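Local coordinates for chromosome partition protein Smc (Pyrococcus yayanosii, PDB 5XEI) that probably condenses and partitions chromosomes as an ATP-hydrolysing, DNA-binding SMC homodimer, seen here as its head domain with part of the coiled coil, at residues Leu162-Ile166 against Ser167-Glu171; Leu336-Lys339 against Arg340-Glu344; Ala345-Glu348 against Ser349-Phe353; Phe353-Glu356 against Ile357-Lys361. One frame throughout, in Å; residues are numbered along the deposited sequence.

Interaction 1 (Leu162-Ile166 against Ser167-Glu171); sequences LIDEI and SGIAE
Ile169 folds back over Asp164, five residues earlier, just where helix 156-167 ends. From CB, CG1 is set between the backbone N and the carbonyl carbon (chi1 56°), which turns the longer branch back to the helix. CG1 then lies 3.7 Å from Asp164 O. The tip, CD1, rests 3.7 Å from Asp164 CB and 3.8 Å from Asp164 OD1, so it lies across the aspartate, touching CB and one carboxylate oxygen. The other oxygen, Asp164 OD2, forms a salt bridge with Arg160, one turn back.

The helix end is a Schellman motif. Gly168 is the first residue to leave helical geometry, with phi at 79°. Its N donates to Asp164 O at 3.0 Å and only weakly to Glu165 O. Ser167 N still makes a regular helical bond to Ile163 O at 2.8 Å. Ser167 OG sits 2.8 Å from Asp164 O and 2.9 Å from Ile163 O. Its single proton can go to either carbonyl. Both of its candidate acceptors also take a backbone N-H.

The turn redirects the chain into the long coiled-coil helix 170-246. Helix 321-383 covers one side, with Phe365 on Ile163 and Asp164 and with Thr368 on Ser167. Ile166 packs on Ile437 and Phe440 of helix 424-440.

Interaction 2 (Leu336-Lys339 against Arg340-Glu344); sequences LKSK and REKLE
Leu343 N donates to Lys339 O at 2.7 Å in a nearly straight bond (N-H...O 175°). It belongs to the regular ladder of helix 321-383, one of the two helices of the SMC coiled-coil arm. Arg340 N to Leu336 O and Lys342 N to Ser338 O are rungs of the same ladder. Beside the Leu343-Lys339 bond, the two side chains cross, with Lys339 CG 4.0 Å from Leu343 CD1.

Arg340 and Lys337 run side by side and point the same way. Lys337 CD comes obliquely to the guanidinium, 3.9 Å from Arg340 NH1. The two charged ends are also near each other, with Lys337 NZ 4.3 Å from Arg340 NH1. Each has a partner. Arg340 NH2 forms a salt bridge with Asp194 on helix 170-246, the partner helix. Arg340 NE pairs with Glu341 OE1 at 3.6 Å. Asp194 and Glu341 would be expected to offset part of the repulsion between the two cations. Lys337 NZ makes a weak hydrogen bond to Tyr333 OH.

Leu336 and Leu343 face the partner helix. Leu336 packs on Leu196 and Ile197, and Leu343 on Leu190. On the exposed side, the Lys342 chain bends at chi2 (-70°) and turns back along the previous turn. This brings its CE to 3.6 Å from Ser338 OG.

Interaction 3 (Ala345-Glu348 against Ser349-Phe353); sequences AEKE and SIIEF
Four consecutive i to i+4 backbone bonds hold this stretch as regular helix, from Ser349 N to Ala345 O at 2.9 Å through to Glu352 N to Glu348 O at 3.0 Å, with the two between them similar. The side chains meet one turn apart.

Lys347 and Ile351 lie side by side and point the same way. The extended aliphatic part of the lysine runs along the isoleucine, with Lys347 CG 4.2 Å from Ile351 CD1. The lysine then bends at its last torsion (chi4 -58°), which leaves NZ also 4.2 Å from Ile351 CD1.

Both segments belong to helix 321-383, the helix of the SMC coiled-coil arm that packs against helix 170-246. Ile350 rests on Glu182 and Leu183 of that helix, and Glu346 on Ala186. Lys347 touches Glu187 there.

On an exposed side, two glutamates cross. Glu348 bends at chi2 (59°), which swings its carboxylate forward along the helix to Glu352. Glu348 OE1 lies 3.4 Å from Glu352 CG and 3.4 Å from Glu352 OE2. The carboxylate planes are 63° apart. Both oxygens are acceptors, so the pair is not a hydrogen bond, and the two like charges would be expected to repel.

Interaction 4 (Phe353-Glu356 against Ile357-Lys361); sequences FINE and IEKEK
Asn355 and Glu358 both carry CG beside the backbone N (chi1 -67° and -58°), and their side chains therefore leave the helix side by side, pointing the same way. Asn355 ND2 donates to Glu358 OE1 at 3.3 Å. The acceptor lies close to the amide plane of Asn355. The amide, however, approaches from above the carboxylate plane, and the two planes are 60° apart. Glu358 OE2 has a long, weak ion pair with Lys176 on helix 170-246.

The backbone continues its i to i+4 bonds, including Glu360 N to Glu356 O at 2.9 Å and Ile357 N to Phe353 O at 2.9 Å. Phe353 and Ile357 also make the apolar contact. Ile357 CG1 meets the ring obliquely, 4.0 Å from Phe353 CE2.

Glu360 runs back beside the preceding turn, where its OE2 is 3.3 Å from Glu356 O. Both atoms are acceptors, so this is not a hydrogen bond. The acidic ends are also near each other, with Glu356 OE2 4.2 Å from Glu360 OE2. Their closeness is probably unfavourable if both are charged.

This part of helix 321-383 lies against the start of helix 170-246. Ile354 packs on Ala179 and Leu180, Ile357 on Lys176, and Glu360 on Tyr172. Lys361 NZ forms a salt bridge with Asp173, and the same lysine makes a cation-pi contact with Phe400.

Interaction 1 comes first along the chain and lies at the turn that starts the outgoing helix, 170-246. Interactions 2, 3 and 4 follow in order on the returning helix, 321-383. Their centres are about 14 Å apart from 2 to 3 and about 12 Å from 3 to 4. Interactions 3 and 4 share Phe353. Moving from 2 to 4, the chain heads toward the ATPase head. Interaction 4 ends beside interaction 1, where Ile169 CG2 packs 3.6 Å from Lys361 O. Interaction 2 is about 39 Å from interaction 1, centre to centre. The two helices pack together along this length, and the contact of interactions 1 and 4 lies where the coiled coil joins the head.

Interaction 1 (Leu162-Ile166 against Ser167-Glu171)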
loop_
_atom_site.group_PDB
_atom_site.type_symbol
_atom_site.label_atom_id
_atom_site.label_comp_id
_atom_site.label_asym_id
_atom_site.label_seq_id
_atom_site.Cartn_x
_atom_site.Cartn_y
_atom_site.Cartn_z
ATOM N N LEU A 162 13.711 7.024 -11.009
ATOM C CA LEU A 162 13.052 8.030 -11.821
ATOM C C LEU A 162 12.245 7.391 -12.944
ATOM O O LEU A 162 11.171 7.890 -13.298
ATOM C CB LEU A 162 14.070 9.022 -12.370
ATOM C CG LEU A 162 13.402 10.037 -13.286
ATOM C CD1 LEU A 162 13.985 11.377 -13.064
ATOM C CD2 LEU A 162 13.614 9.650 -14.721
ATOM N N ILE A 163 12.734 6.293 -13.520
ATOM C CA ILE A 163 11.924 5.583 -14.512
ATOM C C ILE A 163 10.621 5.077 -13.888
ATOM O O ILE A 163 9.562 5.128 -14.532
ATOM C CB ILE A 163 12.730 4.448 -15.180
ATOM C CG1 ILE A 163 13.993 5.008 -15.820
ATOM C CG2 ILE A 163 11.926 3.805 -16.300
ATOM C CD1 ILE A 163 13.718 6.065 -16.877
ATOM N N ASP A 164 10.663 4.597 -12.627
ATOM C CA ASP A 164 9.425 4.192 -11.948
ATOM C C ASP A 164 8.404 5.315 -11.941
ATOM O O ASP A 164 7.252 5.138 -12.366
ATOM C CB ASP A 164 9.668 3.754 -10.496
ATOM C CG ASP A 164 10.648 2.592 -10.369
ATOM O OD1 ASP A 164 10.767 1.797 -11.325
ATOM O OD2 ASP A 164 11.274 2.444 -9.289
ATOM N N GLU A 165 8.808 6.472 -11.418
ATOM C CA GLU A 165 7.974 7.667 -11.482
ATOM C C GLU A 165 7.402 7.893 -12.883
ATOM O O GLU A 165 6.180 7.986 -13.062
ATOM C CB GLU A 165 8.799 8.861 -11.017
ATOM C CG GLU A 165 9.169 8.787 -9.533
ATOM C CD GLU A 165 9.784 10.074 -9.009
ATOM O OE1 GLU A 165 10.689 10.000 -8.145
ATOM O OE2 GLU A 165 9.365 11.152 -9.481
ATOM N N ILE A 166 8.265 7.956 -13.898
ATOM C CA ILE A 166 7.798 8.319 -15.232
ATOM C C ILE A 166 6.781 7.299 -15.740
ATOM O O ILE A 166 5.753 7.653 -16.332
ATOM C CB ILE A 166 8.986 8.462 -16.203
ATOM C CG1 ILE A 166 9.989 9.516 -15.719
ATOM C CG2 ILE A 166 8.486 8.794 -17.584
ATOM C CD1 ILE A 166 9.357 10.759 -15.153
ATOM N N SER A 167 7.066 6.015 -15.527
ATOM C CA SER A 167 6.182 4.977 -16.029
ATOM C C SER A 167 4.842 4.988 -15.318
ATOM O O SER A 167 3.848 4.533 -15.893
ATOM C CB SER A 167 6.844 3.603 -15.902
ATOM O OG SER A 167 7.253 3.345 -14.576
ATOM N N GLY A 168 4.790 5.520 -14.100
ATOM C CA GLY A 168 3.530 5.643 -13.398
ATOM C C GLY A 168 3.036 4.369 -12.754
ATOM O O GLY A 168 1.824 4.198 -12.591
ATOM N N ILE A 169 3.943 3.470 -12.364
ATOM C CA ILE A 169 3.553 2.222 -11.714
ATOM C C ILE A 169 2.950 2.410 -10.326
ATOM O O ILE A 169 2.490 1.431 -9.727
ATOM C CB ILE A 169 4.766 1.282 -11.593
ATOM C CG1 ILE A 169 5.902 1.994 -10.846
ATOM C CG2 ILE A 169 5.184 0.770 -12.964
ATOM C CD1 ILE A 169 7.090 1.114 -10.522
ATOM N N ALA A 170 2.925 3.629 -9.792
ATOM C CA ALA A 170 2.385 3.819 -8.447
ATOM C C ALA A 170 0.942 3.343 -8.356
ATOM O O ALA A 170 0.536 2.766 -7.337
ATOM C CB ALA A 170 2.473 5.280 -8.032
ATOM N N GLU A 171 0.155 3.553 -9.409
ATOM C CA GLU A 171 -1.250 3.170 -9.330
ATOM C C GLU A 171 -1.399 1.672 -9.097
ATOM O O GLU A 171 -2.236 1.237 -8.293
ATOM C CB GLU A 171 -1.961 3.622 -10.597
ATOM C CG GLU A 171 -1.494 5.012 -10.990
ATOM C CD GLU A 171 -2.025 5.458 -12.324
ATOM O OE1 GLU A 171 -1.593 4.887 -13.350
ATOM O OE2 GLU A 171 -2.868 6.382 -12.340
#

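Interaction 2 (Leu336-Lys339 against Arg340-Glu344)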
loop_
_atom_site.group_PDB
_atom_site.type_symbol
_atom_site.label_atom_id
_atom_site.label_comp_id
_atom_site.label_asym_id
_atom_site.label_seq_id
_atom_site.Cartn_x
_atom_site.Cartn_y
_atom_site.Cartn_z
ATOM N N LEU A 336 -17.168 -25.041 10.542
ATOM C CA LEU A 336 -15.787 -24.583 10.493
ATOM C C LEU A 336 -15.027 -25.231 9.330
ATOM O O LEU A 336 -14.257 -24.556 8.642
ATOM C CB LEU A 336 -15.107 -24.865 11.827
ATOM C CG LEU A 336 -15.569 -24.089 13.049
ATOM C CD1 LEU A 336 -14.825 -24.609 14.270
ATOM C CD2 LEU A 336 -15.301 -22.599 12.866
ATOM N N LYS A 337 -15.233 -26.535 9.090
ATOM C CA LYS A 337 -14.635 -27.168 7.923
ATOM C C LYS A 337 -15.168 -26.556 6.640
ATOM O O LYS A 337 -14.488 -26.578 5.606
ATOM C CB LYS A 337 -14.905 -28.675 7.909
ATOM C CG LYS A 337 -14.645 -29.369 9.215
ATOM C CD LYS A 337 -13.345 -30.155 9.224
ATOM C CE LYS A 337 -13.511 -31.572 8.687
ATOM N NZ LYS A 337 -12.294 -32.384 9.049
ATOM N N SER A 338 -16.388 -26.023 6.677
ATOM C CA SER A 338 -16.905 -25.365 5.490
ATOM C C SER A 338 -16.270 -24.003 5.324
ATOM O O SER A 338 -15.775 -23.671 4.249
ATOM C CB SER A 338 -18.420 -25.229 5.562
ATOM O OG SER A 338 -18.876 -24.511 4.429
ATOM N N LYS A 339 -16.269 -23.212 6.387
ATOM C CA LYS A 339 -15.660 -21.889 6.345
ATOM C C LYS A 339 -14.193 -21.962 5.909
ATOM O O LYS A 339 -13.776 -21.251 4.983
ATOM C CB LYS A 339 -15.811 -21.245 7.720
ATOM C CG LYS A 339 -15.104 -19.936 7.924
ATOM C CD LYS A 339 -16.119 -18.829 8.216
ATOM C CE LYS A 339 -15.478 -17.670 8.993
ATOM N NZ LYS A 339 -16.354 -16.463 9.108
ATOM N N ARG A 340 -13.402 -22.835 6.548
ATOM C CA ARG A 340 -11.997 -22.975 6.178
ATOM C C ARG A 340 -11.826 -23.057 4.666
ATOM O O ARG A 340 -11.105 -22.247 4.078
ATOM C CB ARG A 340 -11.365 -24.197 6.852
ATOM C CG ARG A 340 -9.969 -24.536 6.296
ATOM C CD ARG A 340 -9.159 -25.428 7.222
ATOM N NE ARG A 340 -9.641 -26.810 7.222
ATOM C CZ ARG A 340 -9.363 -27.706 8.173
ATOM N NH1 ARG A 340 -9.856 -28.947 8.095
ATOM N NH2 ARG A 340 -8.610 -27.354 9.217
ATOM N N GLU A 341 -12.513 -23.996 4.011
ATOM C CA GLU A 341 -12.307 -24.171 2.576
ATOM C C GLU A 341 -12.672 -22.916 1.803
ATOM O O GLU A 341 -12.000 -22.575 0.822
ATOM C CB GLU A 341 -13.094 -25.372 2.040
ATOM C CG GLU A 341 -12.553 -26.719 2.551
ATOM C CD GLU A 341 -11.017 -26.765 2.624
ATOM O OE1 GLU A 341 -10.464 -26.877 3.751
ATOM O OE2 GLU A 341 -10.373 -26.700 1.548
ATOM N N LYS A 342 -13.717 -22.197 2.225
ATOM C CA LYS A 342 -14.034 -20.958 1.517
ATOM C C LYS A 342 -12.981 -19.891 1.789
ATOM O O LYS A 342 -12.565 -19.184 0.866
ATOM C CB LYS A 342 -15.437 -20.444 1.867
ATOM C CG LYS A 342 -16.459 -21.528 2.134
ATOM C CD LYS A 342 -16.822 -22.286 0.861
ATOM C CE LYS A 342 -17.766 -23.453 1.121
ATOM N NZ LYS A 342 -17.020 -24.732 1.118
ATOM N N LEU A 343 -12.515 -19.780 3.037
ATOM C CA LEU A 343 -11.383 -18.900 3.313
ATOM C C LEU A 343 -10.188 -19.267 2.450
ATOM O O LEU A 343 -9.563 -18.401 1.826
ATOM C CB LEU A 343 -11.006 -18.964 4.786
ATOM C CG LEU A 343 -11.732 -17.977 5.683
ATOM C CD1 LEU A 343 -11.479 -18.347 7.144
ATOM C CD2 LEU A 343 -11.220 -16.595 5.382
ATOM N N GLU A 344 -9.875 -20.554 2.363
ATOM C CA GLU A 344 -8.665 -20.945 1.671
ATOM C C GLU A 344 -8.790 -20.683 0.180
ATOM O O GLU A 344 -7.827 -20.275 -0.475
ATOM C CB GLU A 344 -8.343 -22.405 1.961
ATOM C CG GLU A 344 -6.938 -22.742 1.565
ATOM C CD GLU A 344 -6.486 -24.083 2.095
ATOM O OE1 GLU A 344 -5.403 -24.552 1.656
ATOM O OE2 GLU A 344 -7.207 -24.655 2.948
#

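Interaction 3 (Ala345-Glu348 against Ser349-Phe353)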
loop_
_atom_site.group_PDB
_atom_site.type_symbol
_atom_site.label_atom_id
_atom_site.label_comp_id
_atom_site.label_asym_id
_atom_site.label_seq_id
_atom_site.Cartn_x
_atom_site.Cartn_y
_atom_site.Cartn_z
ATOM N N ALA A 345 -9.981 -20.886 -0.371
ATOM C CA ALA A 345 -10.179 -20.503 -1.764
ATOM C C ALA A 345 -10.079 -18.992 -1.932
ATOM O O ALA A 345 -9.407 -18.507 -2.848
ATOM C CB ALA A 345 -11.520 -21.021 -2.273
ATOM N N GLU A 346 -10.702 -18.229 -1.038
ATOM C CA GLU A 346 -10.577 -16.781 -1.096
ATOM C C GLU A 346 -9.107 -16.359 -1.081
ATOM O O GLU A 346 -8.699 -15.452 -1.821
ATOM C CB GLU A 346 -11.355 -16.158 0.063
ATOM C CG GLU A 346 -10.858 -14.785 0.526
ATOM C CD GLU A 346 -11.435 -14.374 1.888
ATOM O OE1 GLU A 346 -10.685 -13.800 2.724
ATOM O OE2 GLU A 346 -12.639 -14.636 2.125
ATOM N N LYS A 347 -8.288 -17.031 -0.269
ATOM C CA LYS A 347 -6.873 -16.686 -0.185
ATOM C C LYS A 347 -6.185 -16.918 -1.519
ATOM O O LYS A 347 -5.529 -16.017 -2.055
ATOM C CB LYS A 347 -6.211 -17.499 0.927
ATOM C CG LYS A 347 -4.694 -17.671 0.847
ATOM C CD LYS A 347 -4.145 -18.161 2.201
ATOM C CE LYS A 347 -2.708 -18.650 2.123
ATOM N NZ LYS A 347 -2.535 -19.770 1.135
ATOM N N GLU A 348 -6.353 -18.118 -2.085
ATOM C CA GLU A 348 -5.759 -18.421 -3.378
ATOM C C GLU A 348 -6.163 -17.389 -4.418
ATOM O O GLU A 348 -5.334 -16.941 -5.212
ATOM C CB GLU A 348 -6.158 -19.833 -3.827
ATOM C CG GLU A 348 -5.825 -20.181 -5.306
ATOM C CD GLU A 348 -4.318 -20.067 -5.678
ATOM O OE1 GLU A 348 -4.009 -20.051 -6.895
ATOM O OE2 GLU A 348 -3.438 -19.994 -4.776
ATOM N N SER A 349 -7.429 -16.978 -4.412
ATOM C CA SER A 349 -7.886 -15.994 -5.381
ATOM C C SER A 349 -7.136 -14.679 -5.234
ATOM O O SER A 349 -6.675 -14.099 -6.226
ATOM C CB SER A 349 -9.376 -15.758 -5.219
ATOM O OG SER A 349 -9.667 -14.405 -5.525
ATOM N N ILE A 350 -7.037 -14.169 -4.007
ATOM C CA ILE A 350 -6.284 -12.941 -3.790
ATOM C C ILE A 350 -4.879 -13.092 -4.341
ATOM O O ILE A 350 -4.339 -12.179 -4.982
ATOM C CB ILE A 350 -6.264 -12.587 -2.296
ATOM C CG1 ILE A 350 -7.688 -12.356 -1.794
ATOM C CG2 ILE A 350 -5.371 -11.381 -2.054
ATOM C CD1 ILE A 350 -7.757 -11.826 -0.391
ATOM N N ILE A 351 -4.280 -14.268 -4.134
ATOM C CA ILE A 351 -2.908 -14.491 -4.571
ATOM C C ILE A 351 -2.800 -14.351 -6.084
ATOM O O ILE A 351 -1.897 -13.684 -6.601
ATOM C CB ILE A 351 -2.407 -15.860 -4.087
ATOM C CG1 ILE A 351 -2.096 -15.789 -2.587
ATOM C CG2 ILE A 351 -1.185 -16.268 -4.869
ATOM C CD1 ILE A 351 -1.679 -17.115 -1.971
ATOM N N GLU A 352 -3.732 -14.952 -6.813
ATOM C CA GLU A 352 -3.716 -14.825 -8.260
ATOM C C GLU A 352 -3.801 -13.369 -8.680
ATOM O O GLU A 352 -3.064 -12.929 -9.568
ATOM C CB GLU A 352 -4.858 -15.641 -8.856
ATOM C CG GLU A 352 -4.683 -17.149 -8.628
ATOM C CD GLU A 352 -5.768 -18.001 -9.272
ATOM O OE1 GLU A 352 -6.957 -17.602 -9.260
ATOM O OE2 GLU A 352 -5.423 -19.090 -9.780
ATOM N N PHE A 353 -4.669 -12.603 -8.026
ATOM C CA PHE A 353 -4.817 -11.183 -8.325
ATOM C C PHE A 353 -3.519 -10.421 -8.069
ATOM O O PHE A 353 -3.082 -9.613 -8.899
ATOM C CB PHE A 353 -5.968 -10.628 -7.482
ATOM C CG PHE A 353 -6.263 -9.174 -7.699
ATOM C CD1 PHE A 353 -7.069 -8.763 -8.747
ATOM C CD2 PHE A 353 -5.758 -8.214 -6.830
ATOM C CE1 PHE A 353 -7.351 -7.416 -8.938
ATOM C CE2 PHE A 353 -6.029 -6.865 -7.017
ATOM C CZ PHE A 353 -6.830 -6.465 -8.072
#

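Interaction 4 (Phe353-Glu356 against Ile357-Lys361)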
loop_
_atom_site.group_PDB
_atom_site.type_symbol
_atom_site.label_atom_id
_atom_site.label_comp_id
_atom_site.label_asym_id
_atom_site.label_seq_id
_atom_site.Cartn_x
_atom_site.Cartn_y
_atom_site.Cartn_z
ATOM N N PHE A 353 -4.669 -12.603 -8.026
ATOM C CA PHE A 353 -4.817 -11.183 -8.325
ATOM C C PHE A 353 -3.519 -10.421 -8.069
ATOM O O PHE A 353 -3.082 -9.613 -8.899
ATOM C CB PHE A 353 -5.968 -10.628 -7.482
ATOM C CG PHE A 353 -6.263 -9.174 -7.699
ATOM C CD1 PHE A 353 -7.069 -8.763 -8.747
ATOM C CD2 PHE A 353 -5.758 -8.214 -6.830
ATOM C CE1 PHE A 353 -7.351 -7.416 -8.938
ATOM C CE2 PHE A 353 -6.029 -6.865 -7.017
ATOM C CZ PHE A 353 -6.830 -6.465 -8.072
ATOM N N ILE A 354 -2.883 -10.665 -6.918
ATOM C CA ILE A 354 -1.619 -9.999 -6.618
ATOM C C ILE A 354 -0.569 -10.332 -7.666
ATOM O O ILE A 354 0.298 -9.505 -7.983
ATOM C CB ILE A 354 -1.135 -10.379 -5.207
ATOM C CG1 ILE A 354 -2.195 -10.051 -4.168
ATOM C CG2 ILE A 354 0.117 -9.621 -4.857
ATOM C CD1 ILE A 354 -1.660 -10.053 -2.753
ATOM N N ASN A 355 -0.620 -11.534 -8.224
ATOM C CA ASN A 355 0.302 -11.846 -9.303
ATOM C C ASN A 355 -0.074 -11.136 -10.593
ATOM O O ASN A 355 0.806 -10.775 -11.373
ATOM C CB ASN A 355 0.366 -13.347 -9.508
ATOM C CG ASN A 355 1.001 -14.033 -8.346
ATOM O OD1 ASN A 355 0.478 -15.009 -7.825
ATOM N ND2 ASN A 355 2.120 -13.493 -7.891
ATOM N N GLU A 356 -1.364 -10.918 -10.835
ATOM C CA GLU A 356 -1.753 -10.129 -11.992
ATOM C C GLU A 356 -1.222 -8.711 -11.888
ATOM O O GLU A 356 -0.755 -8.139 -12.882
ATOM C CB GLU A 356 -3.266 -10.121 -12.137
ATOM C CG GLU A 356 -3.760 -11.314 -12.912
ATOM C CD GLU A 356 -3.090 -11.403 -14.281
ATOM O OE1 GLU A 356 -2.611 -12.509 -14.633
ATOM O OE2 GLU A 356 -3.039 -10.366 -14.997
ATOM N N ILE A 357 -1.265 -8.133 -10.685
ATOM C CA ILE A 357 -0.820 -6.758 -10.515
ATOM C C ILE A 357 0.666 -6.632 -10.830
ATOM O O ILE A 357 1.080 -5.772 -11.621
ATOM C CB ILE A 357 -1.146 -6.264 -9.099
ATOM C CG1 ILE A 357 -2.643 -6.007 -8.969
ATOM C CG2 ILE A 357 -0.412 -4.980 -8.824
ATOM C CD1 ILE A 357 -3.095 -4.728 -9.637
ATOM N N GLU A 358 1.496 -7.486 -10.219
ATOM C CA GLU A 358 2.935 -7.355 -10.418
ATOM C C GLU A 358 3.286 -7.438 -11.892
ATOM O O GLU A 358 4.113 -6.662 -12.385
ATOM C CB GLU A 358 3.696 -8.426 -9.647
ATOM C CG GLU A 358 3.436 -8.418 -8.173
ATOM C CD GLU A 358 3.843 -9.733 -7.506
ATOM O OE1 GLU A 358 3.906 -10.767 -8.226
ATOM O OE2 GLU A 358 4.072 -9.734 -6.265
ATOM N N LYS A 359 2.648 -8.354 -12.617
ATOM C CA LYS A 359 2.967 -8.513 -14.021
ATOM C C LYS A 359 2.438 -7.351 -14.857
ATOM O O LYS A 359 3.127 -6.895 -15.772
ATOM C CB LYS A 359 2.446 -9.859 -14.516
ATOM C CG LYS A 359 2.881 -11.011 -13.618
ATOM C CD LYS A 359 4.423 -11.054 -13.435
ATOM C CE LYS A 359 4.906 -12.391 -12.828
ATOM N NZ LYS A 359 3.976 -12.885 -11.734
ATOM N N GLU A 360 1.256 -6.827 -14.547
ATOM C CA GLU A 360 0.847 -5.574 -15.173
ATOM C C GLU A 360 1.858 -4.468 -14.889
ATOM O O GLU A 360 2.352 -3.808 -15.811
ATOM C CB GLU A 360 -0.528 -5.163 -14.672
ATOM C CG GLU A 360 -1.634 -6.060 -15.129
ATOM C CD GLU A 360 -2.956 -5.664 -14.515
ATOM O OE1 GLU A 360 -3.537 -4.624 -14.904
ATOM O OE2 GLU A 360 -3.396 -6.377 -13.600
ATOM N N LYS A 361 2.171 -4.252 -13.606
ATOM C CA LYS A 361 3.167 -3.262 -13.204
ATOM C C LYS A 361 4.443 -3.388 -14.024
ATOM O O LYS A 361 4.926 -2.413 -14.612
ATOM C CB LYS A 361 3.461 -3.439 -11.716
ATOM C CG LYS A 361 4.585 -2.611 -11.140
ATOM C CD LYS A 361 4.893 -3.099 -9.717
ATOM C CE LYS A 361 5.870 -2.187 -8.969
ATOM N NZ LYS A 361 6.173 -2.671 -7.582
#